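Local coordinates for fiber protein (Raptor siadenovirus a, PDB 5FJL), which forms the trimeric head at the tip of the adenovirus fibre, the capsid protein that probably attaches the virion to receptors on host cells, at residues T112-A117 against L131-F136; T82-K87 against M161-V166; L101-G106 against T143-V148; A89-S94 against E156-M161. All blocks are in the same frame, centred on the assembly; numbering follows the deposited sequence. Where two conformers were deposited one is given.

Contact 1 of 4, residues T112-A117 against L131-F136; sequences TAPSTA and LCMMQF
S115, T116 and A117 pair antiparallel with M134, M133 and C132 in the hairpin of strands 115-122 and 127-138 of the fibre-head beta-sandwich. S115-M134 and A117-C132 are hydrogen-bonded pairs. Packing is tight on the face of A117 and M134: the M134 chain turns at chi3 (60°) and sets its CE 3.7 Å from A117 CB, and I163 and V166 close in. On the other face, buried in the trimer interface, M133 CE rests against the P114 ring (CB 3.9 Å) and T116 OG1, which makes weak hydrogen bonds to its own copies in both other subunits. The looser side lies at the partly exposed L131, where CD2 touches T116 CG2 at 3.9 Å, and A113, whose CB points away from strand 127-138. T112 makes three bonds to F136 and Q135: its N donates to F136 O (2.9 Å), its OG1 accepts from F136 N (3.1 Å) and also donates to A113 O, and its O accepts from Q135 NE2 at 2.9 Å, on a lone pair in the carbonyl plane. Q135 lies alongside P114, and its OE1 bonds weakly to T165 OG1 of the second subunit. Side-chain amide and hydroxyl thus replace backbone partners where the ladder ends.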
loop_
_atom_site.group_PDB
_atom_site.type_symbol
_atom_site.label_atom_id
_atom_site.label_comp_id
_atom_site.label_asym_id
_atom_site.label_seq_id
_atom_site.Cartn_x
_atom_site.Cartn_y
_atom_site.Cartn_z
ATOM N N THR A 112 0.366 2.882 -14.901
ATOM C CA THR A 112 -0.259 2.198 -13.740
ATOM C C THR A 112 -0.759 3.188 -12.724
ATOM O O THR A 112 -0.413 4.369 -12.702
ATOM C CB THR A 112 0.778 1.264 -13.042
ATOM O OG1 THR A 112 1.725 2.031 -12.291
ATOM C CG2 THR A 112 1.466 0.353 -14.047
ATOM N N ALA A 113 -1.592 2.668 -11.804
ATOM C CA ALA A 113 -1.891 3.342 -10.558
ATOM C C ALA A 113 -0.680 3.215 -9.621
ATOM O O ALA A 113 0.252 2.427 -9.901
ATOM C CB ALA A 113 -3.119 2.663 -9.947
ATOM N N PRO A 114 -0.628 3.965 -8.529
ATOM C CA PRO A 114 0.499 3.859 -7.608
ATOM C C PRO A 114 0.423 2.616 -6.756
ATOM O O PRO A 114 -0.683 2.202 -6.381
ATOM C CB PRO A 114 0.378 5.090 -6.711
ATOM C CG PRO A 114 -1.057 5.249 -6.619
ATOM C CD PRO A 114 -1.570 4.997 -8.033
ATOM N N SER A 115 1.574 2.067 -6.426
ATOM C CA SER A 115 1.688 0.933 -5.481
ATOM C C SER A 115 2.732 1.228 -4.431
ATOM O O SER A 115 3.673 1.980 -4.637
ATOM C CB SER A 115 2.070 -0.387 -6.165
ATOM O OG SER A 115 0.951 -0.879 -6.838
ATOM N N THR A 116 2.529 0.667 -3.252
ATOM C CA THR A 116 3.404 0.855 -2.136
ATOM C C THR A 116 4.627 -0.052 -2.245
ATOM O O THR A 116 4.493 -1.249 -2.549
ATOM C CB THR A 116 2.718 0.529 -0.805
ATOM O OG1 THR A 116 1.441 1.223 -0.770
ATOM C CG2 THR A 116 3.541 0.946 0.367
ATOM N N ALA A 117 5.794 0.515 -1.940
ATOM C CA ALA A 117 7.050 -0.240 -1.931
ATOM C C ALA A 117 7.811 0.010 -0.682
ATOM O O ALA A 117 7.713 1.078 -0.108
ATOM C CB ALA A 117 7.935 0.179 -3.081
ATOM N N LEU A 131 8.831 3.194 3.506
ATOM C CA LEU A 131 7.748 2.920 2.575
ATOM C C LEU A 131 7.575 4.146 1.692
ATOM O O LEU A 131 7.621 5.281 2.149
ATOM C CB LEU A 131 6.403 2.508 3.260
ATOM C CG LEU A 131 6.278 1.020 3.688
ATOM C CD1 LEU A 131 7.213 0.705 4.853
ATOM C CD2 LEU A 131 4.847 0.651 4.048
ATOM N N CYS A 132 7.351 3.862 0.424
ATOM C CA CYS A 132 7.189 4.889 -0.635
ATOM C C CYS A 132 6.064 4.468 -1.525
ATOM O O CYS A 132 5.629 3.311 -1.454
ATOM C CB CYS A 132 8.434 4.993 -1.535
ATOM S SG CYS A 132 9.965 5.406 -0.688
ATOM N N MET A 133 5.575 5.341 -2.388
ATOM C CA MET A 133 4.667 4.920 -3.454
ATOM C C MET A 133 5.369 5.095 -4.779
ATOM O O MET A 133 6.170 6.026 -4.954
ATOM C CB MET A 133 3.372 5.658 -3.429
ATOM C CG MET A 133 2.580 5.386 -2.123
ATOM S SD MET A 133 0.824 5.674 -2.248
ATOM C CE MET A 133 0.355 4.072 -2.959
ATOM N N MET A 134 5.113 4.196 -5.687
ATOM C CA MET A 134 5.662 4.325 -7.041
ATOM C C MET A 134 4.641 4.053 -8.079
ATOM O O MET A 134 3.666 3.344 -7.867
ATOM C CB MET A 134 6.901 3.567 -7.191
ATOM C CG MET A 134 6.811 2.147 -6.922
ATOM S SD MET A 134 8.436 1.310 -7.063
ATOM C CE MET A 134 9.517 2.041 -5.880
ATOM N N GLN A 135 4.847 4.662 -9.245
ATOM C CA GLN A 135 3.848 4.621 -10.292
ATOM C C GLN A 135 4.523 4.746 -11.644
ATOM O O GLN A 135 5.409 5.570 -11.789
ATOM C CB GLN A 135 2.894 5.818 -10.096
ATOM C CG GLN A 135 1.734 5.894 -11.006
ATOM C CD GLN A 135 0.699 6.896 -10.522
ATOM O OE1 GLN A 135 0.923 7.637 -9.555
ATOM N NE2 GLN A 135 -0.447 6.830 -11.121
ATOM N N PHE A 136 4.103 3.957 -12.610
ATOM C CA PHE A 136 4.597 4.077 -14.003
ATOM C C PHE A 136 3.663 5.058 -14.714
ATOM O O PHE A 136 2.431 4.895 -14.710
ATOM C CB PHE A 136 4.603 2.731 -14.696
ATOM C CG PHE A 136 5.703 1.818 -14.262
ATOM C CD1 PHE A 136 6.947 1.868 -14.878
ATOM C CD2 PHE A 136 5.505 0.885 -13.239
ATOM C CE1 PHE A 136 7.969 1.018 -14.508
ATOM C CE2 PHE A 136 6.514 0.037 -12.864
ATOM C CZ PHE A 136 7.745 0.077 -13.498
#

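Contact 2 of 4, residues T82-K87 against M161-V166; sequences TPLTFK and MHIVTV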
loop_
_atom_site.group_PDB
_atom_site.type_symbol
_atom_site.label_atom_id
_atom_site.label_comp_id
_atom_site.label_asym_id
_atom_site.label_seq_id
_atom_site.Cartn_x
_atom_site.Cartn_y
_atom_site.Cartn_z
ATOM N N THR A 82 16.665 -10.403 -2.936
ATOM C CA THR A 82 17.331 -9.829 -4.075
ATOM C C THR A 82 16.524 -8.575 -4.411
ATOM O O THR A 82 15.357 -8.688 -4.821
ATOM C CB THR A 82 17.280 -10.777 -5.262
ATOM O OG1 THR A 82 17.976 -11.986 -4.909
ATOM C CG2 THR A 82 17.911 -10.150 -6.510
ATOM N N PRO A 83 17.132 -7.391 -4.216
ATOM C CA PRO A 83 16.369 -6.174 -4.547
ATOM C C PRO A 83 16.444 -5.817 -5.994
ATOM O O PRO A 83 17.312 -6.329 -6.724
ATOM C CB PRO A 83 17.073 -5.118 -3.719
ATOM C CG PRO A 83 18.485 -5.532 -3.794
ATOM C CD PRO A 83 18.437 -7.037 -3.642
ATOM N N LEU A 84 15.559 -4.945 -6.448
ATOM C CA LEU A 84 15.740 -4.291 -7.708
ATOM C C LEU A 84 16.479 -2.979 -7.430
ATOM O O LEU A 84 15.962 -2.114 -6.706
ATOM C CB LEU A 84 14.385 -4.018 -8.352
ATOM C CG LEU A 84 14.377 -3.618 -9.789
ATOM C CD1 LEU A 84 14.976 -4.737 -10.649
ATOM C CD2 LEU A 84 12.912 -3.389 -10.153
ATOM N N THR A 85 17.664 -2.813 -8.009
ATOM C CA THR A 85 18.560 -1.721 -7.651
ATOM C C THR A 85 18.683 -0.710 -8.774
ATOM O O THR A 85 18.918 -1.050 -9.943
ATOM C CB THR A 85 19.943 -2.279 -7.288
ATOM O OG1 THR A 85 19.803 -3.120 -6.130
ATOM C CG2 THR A 85 20.978 -1.186 -7.013
ATOM N N PHE A 86 18.495 0.545 -8.397
ATOM C CA PHE A 86 18.717 1.696 -9.272
ATOM C C PHE A 86 19.901 2.491 -8.749
ATOM O O PHE A 86 20.102 2.603 -7.530
ATOM C CB PHE A 86 17.486 2.603 -9.315
ATOM C CG PHE A 86 16.286 1.943 -9.914
ATOM C CD1 PHE A 86 15.514 1.048 -9.191
ATOM C CD2 PHE A 86 15.977 2.125 -11.247
ATOM C CE1 PHE A 86 14.442 0.390 -9.769
ATOM C CE2 PHE A 86 14.887 1.500 -11.831
ATOM C CZ PHE A 86 14.115 0.629 -11.108
ATOM N N LYS A 87 20.660 3.079 -9.644
ATOM C CA LYS A 87 21.750 3.962 -9.297
ATOM C C LYS A 87 21.265 5.399 -9.242
ATOM O O LYS A 87 20.309 5.753 -9.937
ATOM C CB LYS A 87 22.852 3.877 -10.372
ATOM C CG LYS A 87 23.456 2.500 -10.507
ATOM C CD LYS A 87 24.614 2.508 -11.519
ATOM C CE LYS A 87 25.871 3.259 -11.015
ATOM N NZ LYS A 87 26.635 2.799 -9.784
ATOM N N MET A 161 19.111 3.259 -4.958
ATOM C CA MET A 161 17.785 2.931 -4.400
ATOM C C MET A 161 17.559 1.469 -4.609
ATOM O O MET A 161 17.544 1.033 -5.763
ATOM C CB MET A 161 16.673 3.726 -5.080
ATOM C CG MET A 161 15.278 3.381 -4.556
ATOM S SD MET A 161 13.893 4.173 -5.421
ATOM C CE MET A 161 13.851 3.222 -6.903
ATOM N N HIS A 162 17.299 0.749 -3.533
ATOM C CA HIS A 162 16.959 -0.661 -3.619
ATOM C C HIS A 162 15.468 -0.836 -3.373
ATOM O O HIS A 162 15.004 -0.442 -2.312
ATOM C CB HIS A 162 17.735 -1.484 -2.591
ATOM C CG HIS A 162 19.227 -1.330 -2.678
ATOM N ND1 HIS A 162 19.947 -1.801 -3.753
ATOM C CD2 HIS A 162 20.124 -0.768 -1.833
ATOM C CE1 HIS A 162 21.235 -1.553 -3.545
ATOM N NE2 HIS A 162 21.369 -0.921 -2.404
ATOM N N ILE A 163 14.753 -1.411 -4.313
ATOM C CA ILE A 163 13.356 -1.820 -4.077
ATOM C C ILE A 163 13.390 -3.216 -3.469
ATOM O O ILE A 163 13.796 -4.170 -4.135
ATOM C CB ILE A 163 12.508 -1.823 -5.369
ATOM C CG1 ILE A 163 12.586 -0.468 -6.097
ATOM C CG2 ILE A 163 11.090 -2.287 -5.069
ATOM C CD1 ILE A 163 11.770 -0.387 -7.350
ATOM N N VAL A 164 12.976 -3.333 -2.227
ATOM C CA VAL A 164 12.974 -4.590 -1.512
ATOM C C VAL A 164 11.731 -5.410 -1.853
ATOM O O VAL A 164 11.817 -6.581 -2.207
ATOM C CB VAL A 164 13.062 -4.366 -0.008
ATOM C CG1 VAL A 164 12.962 -5.707 0.737
ATOM C CG2 VAL A 164 14.343 -3.620 0.352
ATOM N N THR A 165 10.583 -4.764 -1.781
ATOM C CA THR A 165 9.331 -5.425 -2.187
ATOM C C THR A 165 8.323 -4.321 -2.557
ATOM O O THR A 165 8.445 -3.189 -2.119
ATOM C CB THR A 165 8.884 -6.432 -1.120
ATOM O OG1 THR A 165 8.016 -7.437 -1.711
ATOM C CG2 THR A 165 8.290 -5.690 -0.018
ATOM N N VAL A 166 7.428 -4.670 -3.484
ATOM C CA VAL A 166 6.421 -3.708 -3.967
ATOM C C VAL A 166 5.131 -4.465 -4.266
ATOM O O VAL A 166 5.119 -5.585 -4.766
ATOM C CB VAL A 166 6.946 -2.875 -5.169
ATOM C CG1 VAL A 166 7.419 -3.754 -6.300
ATOM C CG2 VAL A 166 5.931 -1.862 -5.649
HETATM O O HOH W 1 14.132 -7.878 -2.254
#
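F86 and M161 form a hydrogen-bonded antiparallel pair, and their side chains run side by side into the protein interior. From CB, which lies 3.9 Å from M161 O, a chi1 of -64° turns the F86 ring away from its own carbonyl. CD1 meets M161 CE at 3.6 Å, an oblique approach to the ring, while M161 O sits in the ring plane at its edge. One atom further, CE1 touches I163 CD1 at 3.7 Å, and CZ, at the tip, reaches L146 CD2 of the strand 144-149. M161 can supply its methyl because its chain, straight as far as SD, bends at chi3 (75°). The pairing joins strand 78-87 to strand 160-171 in the antiparallel sandwich of the fibre head; L84 and I163 form the next hydrogen-bonded pair, with I163 N to L84 O at 2.8 Å. Between them, T85 and H162 make a non-hydrogen-bonded pair on the outer face. T85 OG1 lies at the edge of the imidazole, in its plane, 2.7 Å from H162 ND1, and this hydrogen bond restrains rotation of the ring. P83 flanks the same histidine, its CB 3.9 Å from H162 CB. Past P83 the strands part, where V164 and T165 form a classic beta bulge opposite L118, and a water takes over: it donates to V164 O at 2.7 Å and weakly to T82 O.

Contact 3 of 4, residues L101-G106 against T143-V148; sequences LIPLEG and TPFLVV
I102 and L146 form the central hydrogen-bonded pair where strands 99-103 and 144-149 run antiparallel in the beta-sandwich of the fibre head. I102 N donates to L146 O at 2.8 Å and L146 N returns a bond to I102 O; L104 N also donates to P144 O, at 2.8 Å. The side chains of the I102-L146 pair lie side by side, with I102 CD1 4.0 Å from L146 CD2. On the opposite face L101 CD2 meets V147 CG2 at 3.8 Å, and the F145 ring leans across toward strand 99-103. A chi1 of -81° swings this ring over beside its own backbone N; P103 CB lies 3.7 Å from F145 CE2, and L101 CB 4.0 Å from F145 CD2, both oblique to the ring.

A second shell fixes both faces. F86 and F91 close over I102, and F136 and F44 pack on L104, so the face of I102 and L146 looks into the sandwich core. The face of L101, F145 and V147 instead packs on G77, V74 and L79 of the second subunit. Beyond the paired strands T143 OG1 is hydrogen-bonded to D141, and the P144 ring lies against the L104 carbonyl, its CG 3.4 Å from L104 O.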
loop_
_atom_site.group_PDB
_atom_site.type_symbol
_atom_site.label_atom_id
_atom_site.label_comp_id
_atom_site.label_asym_id
_atom_site.label_seq_id
_atom_site.Cartn_x
_atom_site.Cartn_y
_atom_site.Cartn_z
ATOM N N LEU A 101 12.094 10.927 -10.332
ATOM C CA LEU A 101 11.731 10.533 -11.686
ATOM C C LEU A 101 12.811 9.659 -12.294
ATOM O O LEU A 101 13.967 10.047 -12.303
ATOM C CB LEU A 101 11.561 11.772 -12.583
ATOM C CG LEU A 101 10.488 12.773 -12.175
ATOM C CD1 LEU A 101 10.311 13.822 -13.264
ATOM C CD2 LEU A 101 9.151 12.137 -11.915
ATOM N N ILE A 102 12.429 8.500 -12.804
ATOM C CA ILE A 102 13.361 7.587 -13.467
ATOM C C ILE A 102 12.900 7.465 -14.914
ATOM O O ILE A 102 11.935 6.775 -15.204
ATOM C CB ILE A 102 13.341 6.200 -12.763
ATOM C CG1 ILE A 102 13.726 6.331 -11.280
ATOM C CG2 ILE A 102 14.271 5.238 -13.494
ATOM C CD1 ILE A 102 13.407 5.100 -10.432
ATOM N N PRO A 103 13.621 8.118 -15.853
ATOM C CA PRO A 103 13.216 8.006 -17.248
ATOM C C PRO A 103 13.642 6.660 -17.829
ATOM O O PRO A 103 14.758 6.195 -17.522
ATOM C CB PRO A 103 14.000 9.165 -17.922
ATOM C CG PRO A 103 15.147 9.351 -17.060
ATOM C CD PRO A 103 14.680 9.099 -15.642
ATOM N N LEU A 104 12.782 6.050 -18.607
ATOM C CA LEU A 104 13.005 4.708 -19.133
ATOM C C LEU A 104 12.998 4.731 -20.657
ATOM O O LEU A 104 12.526 5.697 -21.277
ATOM C CB LEU A 104 11.929 3.771 -18.591
ATOM C CG LEU A 104 11.901 3.637 -17.050
ATOM C CD1 LEU A 104 10.632 2.934 -16.640
ATOM C CD2 LEU A 104 13.123 2.942 -16.516
ATOM N N GLU A 105 13.498 3.668 -21.257
ATOM C CA GLU A 105 13.359 3.420 -22.690
ATOM C C GLU A 105 12.884 2.008 -22.895
ATOM O O GLU A 105 13.327 1.099 -22.195
ATOM C CB GLU A 105 14.720 3.589 -23.368
ATOM C CG GLU A 105 15.213 5.017 -23.378
ATOM C CD GLU A 105 16.455 5.271 -24.230
ATOM O OE1 GLU A 105 16.822 4.426 -25.073
ATOM O OE2 GLU A 105 17.045 6.368 -24.056
ATOM N N GLY A 106 11.995 1.784 -23.861
ATOM C CA GLY A 106 11.563 0.456 -24.214
ATOM C C GLY A 106 10.520 0.468 -25.298
ATOM O O GLY A 106 10.185 1.563 -25.780
ATOM N N THR A 143 7.697 9.580 -23.418
ATOM C CA THR A 143 8.783 8.960 -22.644
ATOM C C THR A 143 8.153 8.195 -21.450
ATOM O O THR A 143 7.386 8.785 -20.687
ATOM C CB THR A 143 9.729 9.999 -22.088
ATOM O OG1 THR A 143 10.268 10.785 -23.171
ATOM C CG2 THR A 143 10.881 9.357 -21.299
ATOM N N PRO A 144 8.479 6.920 -21.286
ATOM C CA PRO A 144 8.072 6.177 -20.058
ATOM C C PRO A 144 8.885 6.626 -18.853
ATOM O O PRO A 144 10.104 6.823 -18.936
ATOM C CB PRO A 144 8.369 4.704 -20.391
ATOM C CG PRO A 144 9.304 4.743 -21.547
ATOM C CD PRO A 144 9.269 6.071 -22.196
ATOM N N PHE A 145 8.195 6.772 -17.712
ATOM C CA PHE A 145 8.832 7.077 -16.448
ATOM C C PHE A 145 8.341 6.137 -15.349
ATOM O O PHE A 145 7.193 5.686 -15.371
ATOM C CB PHE A 145 8.469 8.485 -15.975
ATOM C CG PHE A 145 9.271 9.577 -16.630
ATOM C CD1 PHE A 145 8.857 10.088 -17.828
ATOM C CD2 PHE A 145 10.399 10.092 -16.031
ATOM C CE1 PHE A 145 9.591 11.114 -18.431
ATOM C CE2 PHE A 145 11.136 11.107 -16.617
ATOM C CZ PHE A 145 10.713 11.607 -17.819
ATOM N N LEU A 146 9.240 5.868 -14.424
ATOM C CA LEU A 146 8.857 5.370 -13.081
ATOM C C LEU A 146 9.020 6.505 -12.102
ATOM O O LEU A 146 10.082 7.125 -12.018
ATOM C CB LEU A 146 9.749 4.190 -12.697
ATOM C CG LEU A 146 9.509 3.587 -11.293
ATOM C CD1 LEU A 146 8.065 3.148 -11.093
ATOM C CD2 LEU A 146 10.454 2.413 -11.030
ATOM N N VAL A 147 7.961 6.823 -11.368
ATOM C CA VAL A 147 7.944 7.933 -10.435
ATOM C C VAL A 147 7.889 7.369 -9.031
ATOM O O VAL A 147 7.127 6.416 -8.795
ATOM C CB VAL A 147 6.703 8.813 -10.666
ATOM C CG1 VAL A 147 6.641 9.959 -9.665
ATOM C CG2 VAL A 147 6.684 9.308 -12.120
ATOM N N VAL A 148 8.700 7.928 -8.137
ATOM C CA VAL A 148 8.731 7.480 -6.744
ATOM C C VAL A 148 8.384 8.669 -5.885
ATOM O O VAL A 148 9.007 9.734 -6.009
ATOM C CB VAL A 148 10.104 6.943 -6.345
ATOM C CG1 VAL A 148 10.115 6.397 -4.921
ATOM C CG2 VAL A 148 10.578 5.861 -7.313
#

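Contact 4 of 4, residues A89-S94 against E156-M161; sequences ADFKSS and ETIQYM
F91 and I158 meet because both leave the backbone with the first branch anti to the carbonyl carbon (chi1 -69° and -62°), and I158 then extends (chi2 167°) until its CD1 stands over the middle of the phenyl face. This CH-pi contact is nearly head-on, with CD1 4.1 Å from the ring centroid and close to the ring normal. The second branch, CG2, comes down beside it, 4.0 Å from F91 CE1. M161 approaches the same ring from its rim rather than from above: CB is 4.0 Å from F91 CZ, close to the ring plane, and SD makes an edge-on Met-aromatic contact 5.4 Å from the centroid. L100 and I102 of strand 99-103 also touch F91, so the phenyl is packed from several directions.

The backbones are tied once, by a nearly straight hydrogen bond of 2.7 Å from I158 N to S94 O. The aliphatic part of I158 shields this carbonyl, CG1 lying 3.3 Å from S94 O. Farther out the contact turns polar: T157 CG2 touches S94 OG, and one water is hydrogen-bonded to both S94 OG and T157 OG1, at 2.8 Å each. Here the loop that follows strand 78-87 lies against the lead-in to strand 160-171, next to the classic beta bulge in which Q159 and Y160 both face I122. D90, bonded through its carboxylate to S48, T46 and the N of K87, fastens the start of the loop. With a single backbone bond, the two segments probably rely mainly on apolar and aromatic packing, with one water-bridged hydroxyl pair at the outer side.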
loop_
_atom_site.group_PDB
_atom_site.type_symbol
_atom_site.label_atom_id
_atom_site.label_comp_id
_atom_site.label_asym_id
_atom_site.label_seq_id
_atom_site.Cartn_x
_atom_site.Cartn_y
_atom_site.Cartn_z
ATOM N N ALA A 89 22.486 7.668 -10.924
ATOM C CA ALA A 89 22.552 8.017 -12.329
ATOM C C ALA A 89 21.299 7.685 -13.106
ATOM O O ALA A 89 21.143 8.197 -14.223
ATOM C CB ALA A 89 23.739 7.336 -12.982
ATOM N N ASP A 90 20.415 6.836 -12.562
ATOM C CA ASP A 90 19.187 6.480 -13.237
ATOM C C ASP A 90 18.085 7.532 -13.079
ATOM O O ASP A 90 17.075 7.474 -13.763
ATOM C CB ASP A 90 18.660 5.145 -12.724
ATOM C CG ASP A 90 19.550 3.986 -13.065
ATOM O OD1 ASP A 90 20.155 4.033 -14.165
ATOM O OD2 ASP A 90 19.633 3.009 -12.282
ATOM N N PHE A 91 18.264 8.478 -12.143
ATOM C CA PHE A 91 17.235 9.456 -11.855
ATOM C C PHE A 91 17.424 10.697 -12.715
ATOM O O PHE A 91 18.549 10.993 -13.163
ATOM C CB PHE A 91 17.270 9.819 -10.375
ATOM C CG PHE A 91 16.835 8.691 -9.466
ATOM C CD1 PHE A 91 17.765 7.757 -9.027
ATOM C CD2 PHE A 91 15.513 8.552 -9.119
ATOM C CE1 PHE A 91 17.376 6.713 -8.215
ATOM C CE2 PHE A 91 15.102 7.501 -8.302
ATOM C CZ PHE A 91 16.040 6.576 -7.865
ATOM N N LYS A 92 16.350 11.440 -12.932
ATOM C CA LYS A 92 16.469 12.730 -13.643
ATOM C C LYS A 92 17.395 13.643 -12.860
ATOM O O LYS A 92 18.300 14.301 -13.439
ATOM C CB LYS A 92 15.104 13.358 -13.856
ATOM C CG LYS A 92 15.182 14.675 -14.621
ATOM C CD LYS A 92 13.787 15.123 -15.010
ATOM C CE LYS A 92 13.805 16.512 -15.647
ATOM N NZ LYS A 92 14.127 16.372 -17.092
ATOM N N SER A 93 17.201 13.705 -11.562
ATOM C CA SER A 93 18.047 14.368 -10.638
ATOM C C SER A 93 18.378 13.388 -9.510
ATOM O O SER A 93 17.481 12.754 -8.983
ATOM C CB SER A 93 17.271 15.599 -10.089
ATOM O OG SER A 93 17.826 16.031 -8.866
ATOM N N SER A 94 19.642 13.301 -9.127
ATOM C CA SER A 94 20.041 12.377 -8.069
ATOM C C SER A 94 19.818 12.872 -6.640
ATOM O O SER A 94 20.025 12.134 -5.682
ATOM C CB SER A 94 21.501 11.978 -8.226
ATOM O OG SER A 94 22.353 13.083 -8.169
ATOM N N GLU A 156 20.799 15.443 0.065
ATOM C CA GLU A 156 21.822 14.403 -0.126
ATOM C C GLU A 156 21.630 13.799 -1.492
ATOM O O GLU A 156 20.557 13.869 -2.066
ATOM C CB GLU A 156 21.707 13.293 0.900
ATOM C CG GLU A 156 21.948 13.724 2.328
ATOM C CD GLU A 156 21.653 12.634 3.301
ATOM O OE1 GLU A 156 22.469 11.684 3.404
ATOM O OE2 GLU A 156 20.634 12.705 4.012
ATOM N N THR A 157 22.695 13.225 -2.027
ATOM C CA THR A 157 22.704 12.563 -3.333
ATOM C C THR A 157 22.426 11.066 -3.172
ATOM O O THR A 157 23.004 10.399 -2.312
ATOM C CB THR A 157 24.078 12.753 -3.996
ATOM O OG1 THR A 157 24.263 14.172 -4.192
ATOM C CG2 THR A 157 24.209 12.063 -5.311
ATOM N N ILE A 158 21.520 10.573 -4.012
ATOM C CA ILE A 158 21.265 9.133 -4.060
ATOM C C ILE A 158 22.466 8.436 -4.700
ATOM O O ILE A 158 22.846 8.765 -5.816
ATOM C CB ILE A 158 20.009 8.827 -4.875
ATOM C CG1 ILE A 158 18.758 9.468 -4.250
ATOM C CG2 ILE A 158 19.823 7.330 -5.058
ATOM C CD1 ILE A 158 17.569 9.449 -5.194
ATOM N N GLN A 159 23.031 7.470 -3.974
ATOM C CA GLN A 159 23.959 6.521 -4.555
ATOM C C GLN A 159 23.197 5.333 -5.128
ATOM O O GLN A 159 23.380 4.981 -6.291
ATOM C CB GLN A 159 25.010 6.100 -3.526
ATOM C CG GLN A 159 25.774 7.263 -2.908
ATOM C CD GLN A 159 26.626 8.047 -3.883
ATOM O OE1 GLN A 159 27.139 7.518 -4.849
ATOM N NE2 GLN A 159 26.736 9.353 -3.647
ATOM N N TYR A 160 22.310 4.739 -4.321
ATOM C CA TYR A 160 21.470 3.646 -4.763
ATOM C C TYR A 160 20.074 3.764 -4.190
ATOM O O TYR A 160 19.928 4.254 -3.072
ATOM C CB TYR A 160 22.039 2.259 -4.376
ATOM C CG TYR A 160 23.382 2.028 -5.005
ATOM C CD1 TYR A 160 23.466 1.513 -6.292
ATOM C CD2 TYR A 160 24.530 2.386 -4.349
ATOM C CE1 TYR A 160 24.703 1.357 -6.905
ATOM C CE2 TYR A 160 25.767 2.236 -4.940
ATOM C CZ TYR A 160 25.837 1.718 -6.214
ATOM O OH TYR A 160 27.085 1.575 -6.851
ATOM N N MET A 161 19.111 3.259 -4.958
ATOM C CA MET A 161 17.785 2.931 -4.400
ATOM C C MET A 161 17.559 1.469 -4.609
ATOM O O MET A 161 17.544 1.033 -5.763
ATOM C CB MET A 161 16.673 3.726 -5.080
ATOM C CG MET A 161 15.278 3.381 -4.556
ATOM S SD MET A 161 13.893 4.173 -5.421
ATOM C CE MET A 161 13.851 3.222 -6.903
HETATM O O HOH W 2 22.555 15.125 -6.214
#

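How the contacts relate
Contacts 1, 2 and 3 are ladders of one antiparallel sheet; contact 4 is a loop packed on the lead-in to a strand. Contact 1 is the most buried, and contacts 1 and 3 adjoin through Q135 O and V147 N, a probable hydrogen bond between strands 127-138 and 144-149. Contacts 2 and 4 share M161 and strand 160-171. F86, F91, I102 and L146 bring contacts 2, 3 and 4 together inside the sandwich, where chemistry is aliphatic and aromatic. Contact 1 meets the second subunit with both polar and apolar groups, contact 3 by apolar packing; contacts 1 and 2 also reach the third subunit. Contacts 2 and 4 each have a bridging water at the margin.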